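Local coordinates for ferric uptake regulation protein (Vibrio cholerae, PDB 2W57) that probably represses iron-uptake genes as a metal-responsive, DNA-binding transcription regulator of the Fur family, working as a dimer that carries two zinc ions per chain, at residues D64-G76 and F80-L94. Numbering follows the deposited sequence.
Sequences DAGIVTRHHFEGG and FELSTQHHHDHLVCL. With ZN (zinc ion), chain D; ZN (zinc ion), chain C.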
loop_
_atom_site.group_PDB
_atom_site.type_symbol
_atom_site.label_atom_id
_atom_site.label_comp_id
_atom_site.label_asym_id
_atom_site.label_seq_id
_atom_site.Cartn_x
_atom_site.Cartn_y
_atom_site.Cartn_z
ATOM N N ASP A 64 -14.443 -5.433 -5.083
ATOM C CA ASP A 64 -15.690 -5.064 -4.435
ATOM C C ASP A 64 -16.612 -6.250 -4.154
ATOM O O ASP A 64 -17.308 -6.241 -3.141
ATOM C CB ASP A 64 -16.437 -4.014 -5.258
ATOM C CG ASP A 64 -15.556 -2.832 -5.635
ATOM O OD1 ASP A 64 -14.680 -2.428 -4.813
ATOM O OD2 ASP A 64 -15.756 -2.308 -6.763
ATOM N N ALA A 65 -16.626 -7.247 -5.042
ATOM C CA ALA A 65 -17.450 -8.447 -4.853
ATOM C C ALA A 65 -16.875 -9.445 -3.818
ATOM O O ALA A 65 -17.508 -10.462 -3.499
ATOM C CB ALA A 65 -17.696 -9.143 -6.192
ATOM N N GLY A 66 -15.680 -9.154 -3.305
ATOM C CA GLY A 66 -15.024 -10.024 -2.326
ATOM C C GLY A 66 -14.342 -11.252 -2.912
ATOM O O GLY A 66 -13.939 -12.141 -2.175
ATOM N N ILE A 67 -14.219 -11.307 -4.238
ATOM C CA ILE A 67 -13.526 -12.405 -4.914
ATOM C C ILE A 67 -12.008 -12.300 -4.708
ATOM O O ILE A 67 -11.325 -13.320 -4.490
ATOM C CB ILE A 67 -13.878 -12.453 -6.424
ATOM C CG1 ILE A 67 -15.278 -13.018 -6.632
ATOM C CG2 ILE A 67 -12.897 -13.315 -7.188
ATOM C CD1 ILE A 67 -15.694 -13.077 -8.086
ATOM N N VAL A 68 -11.488 -11.069 -4.773
ATOM C CA VAL A 68 -10.059 -10.825 -4.570
ATOM C C VAL A 68 -9.800 -9.792 -3.469
ATOM O O VAL A 68 -10.705 -9.052 -3.067
ATOM C CB VAL A 68 -9.327 -10.385 -5.879
ATOM C CG1 VAL A 68 -9.498 -11.404 -6.997
ATOM C CG2 VAL A 68 -9.775 -8.983 -6.344
ATOM N N THR A 69 -8.560 -9.759 -2.987
ATOM C CA THR A 69 -8.081 -8.732 -2.073
ATOM C C THR A 69 -6.975 -7.971 -2.781
ATOM O O THR A 69 -6.073 -8.591 -3.364
ATOM C CB THR A 69 -7.480 -9.354 -0.796
ATOM O OG1 THR A 69 -8.474 -10.143 -0.121
ATOM C CG2 THR A 69 -6.972 -8.266 0.154
ATOM N N ARG A 70 -7.040 -6.638 -2.736
ATOM C CA ARG A 70 -5.973 -5.801 -3.282
ATOM C C ARG A 70 -4.967 -5.414 -2.210
ATOM O O ARG A 70 -5.343 -4.917 -1.153
ATOM C CB ARG A 70 -6.512 -4.529 -3.958
ATOM C CG ARG A 70 -5.495 -3.929 -4.939
ATOM C CD ARG A 70 -5.620 -2.418 -5.169
ATOM N NE ARG A 70 -6.661 -2.068 -6.134
ATOM C CZ ARG A 70 -6.465 -1.463 -7.311
ATOM N NH1 ARG A 70 -5.246 -1.111 -7.736
ATOM N NH2 ARG A 70 -7.519 -1.201 -8.072
ATOM N N HIS A 71 -3.689 -5.633 -2.509
ATOM C CA HIS A 71 -2.596 -5.130 -1.681
ATOM C C HIS A 71 -1.799 -4.073 -2.428
ATOM O O HIS A 71 -1.440 -4.275 -3.589
ATOM C CB HIS A 71 -1.644 -6.263 -1.299
ATOM C CG HIS A 71 -2.277 -7.343 -0.483
ATOM N ND1 HIS A 71 -2.471 -7.230 0.879
ATOM C CD2 HIS A 71 -2.754 -8.561 -0.833
ATOM C CE1 HIS A 71 -3.048 -8.329 1.331
ATOM N NE2 HIS A 71 -3.226 -9.154 0.312
ATOM N N HIS A 72 -1.501 -2.958 -1.761
ATOM C CA HIS A 72 -0.658 -1.914 -2.354
ATOM C C HIS A 72 0.781 -2.046 -1.873
ATOM O O HIS A 72 1.075 -1.767 -0.712
ATOM C CB HIS A 72 -1.187 -0.543 -1.990
ATOM C CG HIS A 72 -2.563 -0.270 -2.502
ATOM N ND1 HIS A 72 -2.797 0.420 -3.675
ATOM C CD2 HIS A 72 -3.781 -0.572 -1.991
ATOM C CE1 HIS A 72 -4.101 0.522 -3.867
ATOM N NE2 HIS A 72 -4.720 -0.074 -2.862
ATOM N N PHE A 73 1.681 -2.477 -2.752
ATOM C CA PHE A 73 3.075 -2.721 -2.362
ATOM C C PHE A 73 3.888 -1.443 -2.338
ATOM O O PHE A 73 3.342 -0.355 -2.531
ATOM C CB PHE A 73 3.720 -3.736 -3.297
ATOM C CG PHE A 73 3.496 -5.152 -2.888
ATOM C CD1 PHE A 73 2.616 -5.464 -1.850
ATOM C CD2 PHE A 73 4.144 -6.189 -3.557
ATOM C CE1 PHE A 73 2.401 -6.781 -1.470
ATOM C CE2 PHE A 73 3.928 -7.518 -3.189
ATOM C CZ PHE A 73 3.058 -7.814 -2.141
ATOM N N GLU A 74 5.194 -1.586 -2.113
ATOM C CA GLU A 74 6.094 -0.442 -1.982
ATOM C C GLU A 74 6.083 0.402 -3.244
ATOM O O GLU A 74 6.417 -0.068 -4.342
ATOM C CB GLU A 74 7.527 -0.880 -1.653
ATOM C CG GLU A 74 8.392 0.232 -1.017
ATOM C CD GLU A 74 9.868 -0.171 -0.859
ATOM O OE1 GLU A 74 10.182 -1.398 -0.962
ATOM O OE2 GLU A 74 10.713 0.748 -0.639
ATOM N N GLY A 75 5.661 1.648 -3.055
ATOM C CA GLY A 75 5.557 2.637 -4.125
ATOM C C GLY A 75 5.132 2.150 -5.506
ATOM O O GLY A 75 5.974 1.989 -6.385
ATOM N N GLY A 76 3.835 1.923 -5.695
ATOM C CA GLY A 76 3.289 1.745 -7.034
ATOM C C GLY A 76 2.462 0.495 -7.220
ATOM O O GLY A 76 1.259 0.574 -7.433
ATOM N N PHE A 80 -2.864 -8.640 -6.456
ATOM C CA PHE A 80 -4.133 -9.220 -6.111
ATOM C C PHE A 80 -3.943 -10.697 -5.776
ATOM O O PHE A 80 -2.956 -11.316 -6.170
ATOM C CB PHE A 80 -5.110 -9.055 -7.276
ATOM C CG PHE A 80 -5.367 -7.611 -7.673
ATOM C CD1 PHE A 80 -6.533 -6.965 -7.275
ATOM C CD2 PHE A 80 -4.451 -6.910 -8.466
ATOM C CE1 PHE A 80 -6.788 -5.648 -7.649
ATOM C CE2 PHE A 80 -4.688 -5.588 -8.841
ATOM C CZ PHE A 80 -5.862 -4.951 -8.428
ATOM N N GLU A 81 -4.894 -11.245 -5.036
ATOM C CA GLU A 81 -4.919 -12.651 -4.676
ATOM C C GLU A 81 -6.377 -12.968 -4.402
ATOM O O GLU A 81 -7.165 -12.052 -4.164
ATOM C CB GLU A 81 -4.056 -12.936 -3.434
ATOM C CG GLU A 81 -4.340 -12.044 -2.218
ATOM C CD GLU A 81 -3.637 -12.517 -0.947
ATOM O OE1 GLU A 81 -3.697 -13.737 -0.657
ATOM O OE2 GLU A 81 -3.032 -11.683 -0.224
ATOM N N LEU A 82 -6.734 -14.252 -4.464
ATOM C CA LEU A 82 -8.079 -14.690 -4.127
ATOM C C LEU A 82 -8.226 -14.600 -2.625
ATOM O O LEU A 82 -7.263 -14.842 -1.901
ATOM C CB LEU A 82 -8.310 -16.128 -4.592
ATOM C CG LEU A 82 -8.424 -16.346 -6.109
ATOM C CD1 LEU A 82 -8.091 -17.789 -6.488
ATOM C CD2 LEU A 82 -9.812 -15.946 -6.648
ATOM N N SER A 83 -9.419 -14.236 -2.159
ATOM C CA SER A 83 -9.692 -14.104 -0.725
ATOM C C SER A 83 -9.574 -15.428 0.028
ATOM O O SER A 83 -9.752 -16.496 -0.552
ATOM C CB SER A 83 -11.091 -13.525 -0.502
ATOM O OG SER A 83 -11.205 -12.249 -1.095
ATOM N N THR A 84 -9.237 -15.336 1.313
ATOM C CA THR A 84 -9.344 -16.441 2.275
ATOM C C THR A 84 -9.543 -15.854 3.672
ATOM O O THR A 84 -9.117 -14.736 3.938
ATOM C CB THR A 84 -8.085 -17.369 2.295
ATOM O OG1 THR A 84 -6.895 -16.570 2.322
ATOM C CG2 THR A 84 -8.044 -18.307 1.073
ATOM N N GLN A 85 -10.191 -16.608 4.559
ATOM C CA GLN A 85 -10.271 -16.264 5.986
ATOM C C GLN A 85 -8.897 -16.414 6.664
ATOM O O GLN A 85 -8.586 -15.690 7.619
ATOM C CB GLN A 85 -11.289 -17.150 6.704
ATOM C CG GLN A 85 -12.675 -17.258 6.031
ATOM C CD GLN A 85 -13.551 -18.375 6.641
ATOM O OE1 GLN A 85 -13.341 -18.801 7.787
ATOM N NE2 GLN A 85 -14.537 -18.845 5.871
ATOM N N HIS A 86 -8.081 -17.342 6.157
ATOM C CA HIS A 86 -6.722 -17.583 6.665
ATOM C C HIS A 86 -5.795 -16.379 6.477
ATOM O O HIS A 86 -5.307 -16.092 5.373
ATOM C CB HIS A 86 -6.104 -18.837 6.036
ATOM C CG HIS A 86 -7.051 -19.999 5.940
ATOM N ND1 HIS A 86 -7.702 -20.527 7.039
ATOM C CD2 HIS A 86 -7.452 -20.737 4.875
ATOM C CE1 HIS A 86 -8.468 -21.534 6.653
ATOM N NE2 HIS A 86 -8.332 -21.684 5.347
ATOM N N HIS A 87 -5.570 -15.688 7.590
ATOM C CA HIS A 87 -4.733 -14.505 7.664
ATOM C C HIS A 87 -3.271 -14.812 7.363
ATOM O O HIS A 87 -2.710 -15.773 7.891
ATOM C CB HIS A 87 -4.842 -13.897 9.067
ATOM C CG HIS A 87 -3.900 -12.760 9.307
ATOM N ND1 HIS A 87 -4.203 -11.460 8.958
ATOM C CD2 HIS A 87 -2.662 -12.727 9.857
ATOM C CE1 HIS A 87 -3.190 -10.675 9.281
ATOM N NE2 HIS A 87 -2.242 -11.418 9.827
ATOM N N HIS A 88 -2.658 -13.984 6.516
ATOM C CA HIS A 88 -1.202 -13.978 6.379
ATOM C C HIS A 88 -0.623 -12.559 6.161
ATOM O O HIS A 88 -1.351 -11.589 5.915
ATOM C CB HIS A 88 -0.731 -14.982 5.311
ATOM C CG HIS A 88 -1.284 -14.723 3.942
ATOM N ND1 HIS A 88 -2.584 -15.020 3.593
ATOM C CD2 HIS A 88 -0.706 -14.210 2.832
ATOM C CE1 HIS A 88 -2.785 -14.694 2.328
ATOM N NE2 HIS A 88 -1.660 -14.204 1.843
ATOM N N ASP A 89 0.693 -12.457 6.302
ATOM C CA ASP A 89 1.422 -11.243 5.989
ATOM C C ASP A 89 2.398 -11.573 4.882
ATOM O O ASP A 89 2.443 -12.719 4.434
ATOM C CB ASP A 89 2.122 -10.719 7.233
ATOM C CG ASP A 89 1.142 -10.364 8.307
ATOM O OD1 ASP A 89 0.212 -9.584 8.006
ATOM O OD2 ASP A 89 1.275 -10.881 9.434
ATOM N N HIS A 90 3.160 -10.587 4.422
ATOM C CA HIS A 90 3.895 -10.771 3.181
ATOM C C HIS A 90 5.336 -10.358 3.263
ATOM O O HIS A 90 5.676 -9.314 3.799
ATOM C CB HIS A 90 3.202 -10.050 2.018
ATOM C CG HIS A 90 1.733 -10.332 1.919
ATOM N ND1 HIS A 90 0.799 -9.704 2.720
ATOM C CD2 HIS A 90 1.037 -11.172 1.117
ATOM C CE1 HIS A 90 -0.408 -10.150 2.416
ATOM N NE2 HIS A 90 -0.293 -11.038 1.443
ATOM N N LEU A 91 6.177 -11.216 2.725
ATOM C CA LEU A 91 7.580 -10.936 2.568
ATOM C C LEU A 91 7.785 -10.866 1.065
ATOM O O LEU A 91 7.380 -11.763 0.338
ATOM C CB LEU A 91 8.392 -12.056 3.221
ATOM C CG LEU A 91 9.909 -12.166 3.104
ATOM C CD1 LEU A 91 10.605 -11.059 3.861
ATOM C CD2 LEU A 91 10.340 -13.534 3.629
ATOM N N VAL A 92 8.376 -9.784 0.590
ATOM C CA VAL A 92 8.428 -9.532 -0.836
ATOM C C VAL A 92 9.875 -9.389 -1.284
ATOM O O VAL A 92 10.639 -8.617 -0.686
ATOM C CB VAL A 92 7.628 -8.261 -1.167
ATOM C CG1 VAL A 92 7.619 -7.971 -2.654
ATOM C CG2 VAL A 92 6.214 -8.388 -0.632
ATOM N N CYS A 93 10.258 -10.155 -2.313
ATOM C CA CYS A 93 11.578 -10.018 -2.940
ATOM C C CYS A 93 11.501 -8.877 -3.924
ATOM O O CYS A 93 10.596 -8.825 -4.763
ATOM C CB CYS A 93 12.024 -11.273 -3.693
ATOM S SG CYS A 93 12.167 -12.792 -2.726
ATOM N N LEU A 94 12.477 -7.978 -3.826
ATOM C CA LEU A 94 12.529 -6.786 -4.662
ATOM C C LEU A 94 13.144 -7.036 -6.052
ATOM O O LEU A 94 13.335 -6.094 -6.839
ATOM C CB LEU A 94 13.267 -5.662 -3.915
ATOM C CG LEU A 94 12.519 -4.999 -2.747
ATOM C CD1 LEU A 94 13.329 -3.830 -2.165
ATOM C CD2 LEU A 94 11.101 -4.543 -3.150
HETATM ZN ZN ZN D . -1.388 -12.808 0.333
HETATM ZN ZN ZN C . -0.290 -10.499 10.534
#
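H71 and E81 meet at a zinc site: NE2 of the imidazole donates to E81 OE2 at 2.6 Å, reaching the oxygen on its anti side in a bent bond (130° at the hydrogen) tilted from the imidazole plane. The same OE2 binds zinc at 2.1 Å, making H71 a second-shell partner that probably helps orient the carboxylate. H88 and H90 bind this ion through NE2, and H33 completes the site. H90 also turns its edge toward the face of H71, planes at 61° and centroids 4.4 Å apart, while H71 ND1 is held by Y128. Strands 68-72 and 80-82 pair antiparallel; T69 N donates to E81 O at 2.9 Å. On the face carrying R70 and F80, CG of R70 lies over the phenyl ring in a CH-pi contact, 3.9 Å from its centroid; the chain then bends at chi3 (-81°), so that F80 CZ sits over the centre of one guanidinium face, and NH1 hydrogen-bonds to S78 OG. S83 closes the hairpin's open end with two hydrogen bonds, OG to G66 O and N to I67 O. At the other end F73 CE2 packs on V92 CG2 at 3.5 Å. The hairpin runs from helix 52-64, which packs on V68 and F80, to strands 89-93, 99-102 and 121-132.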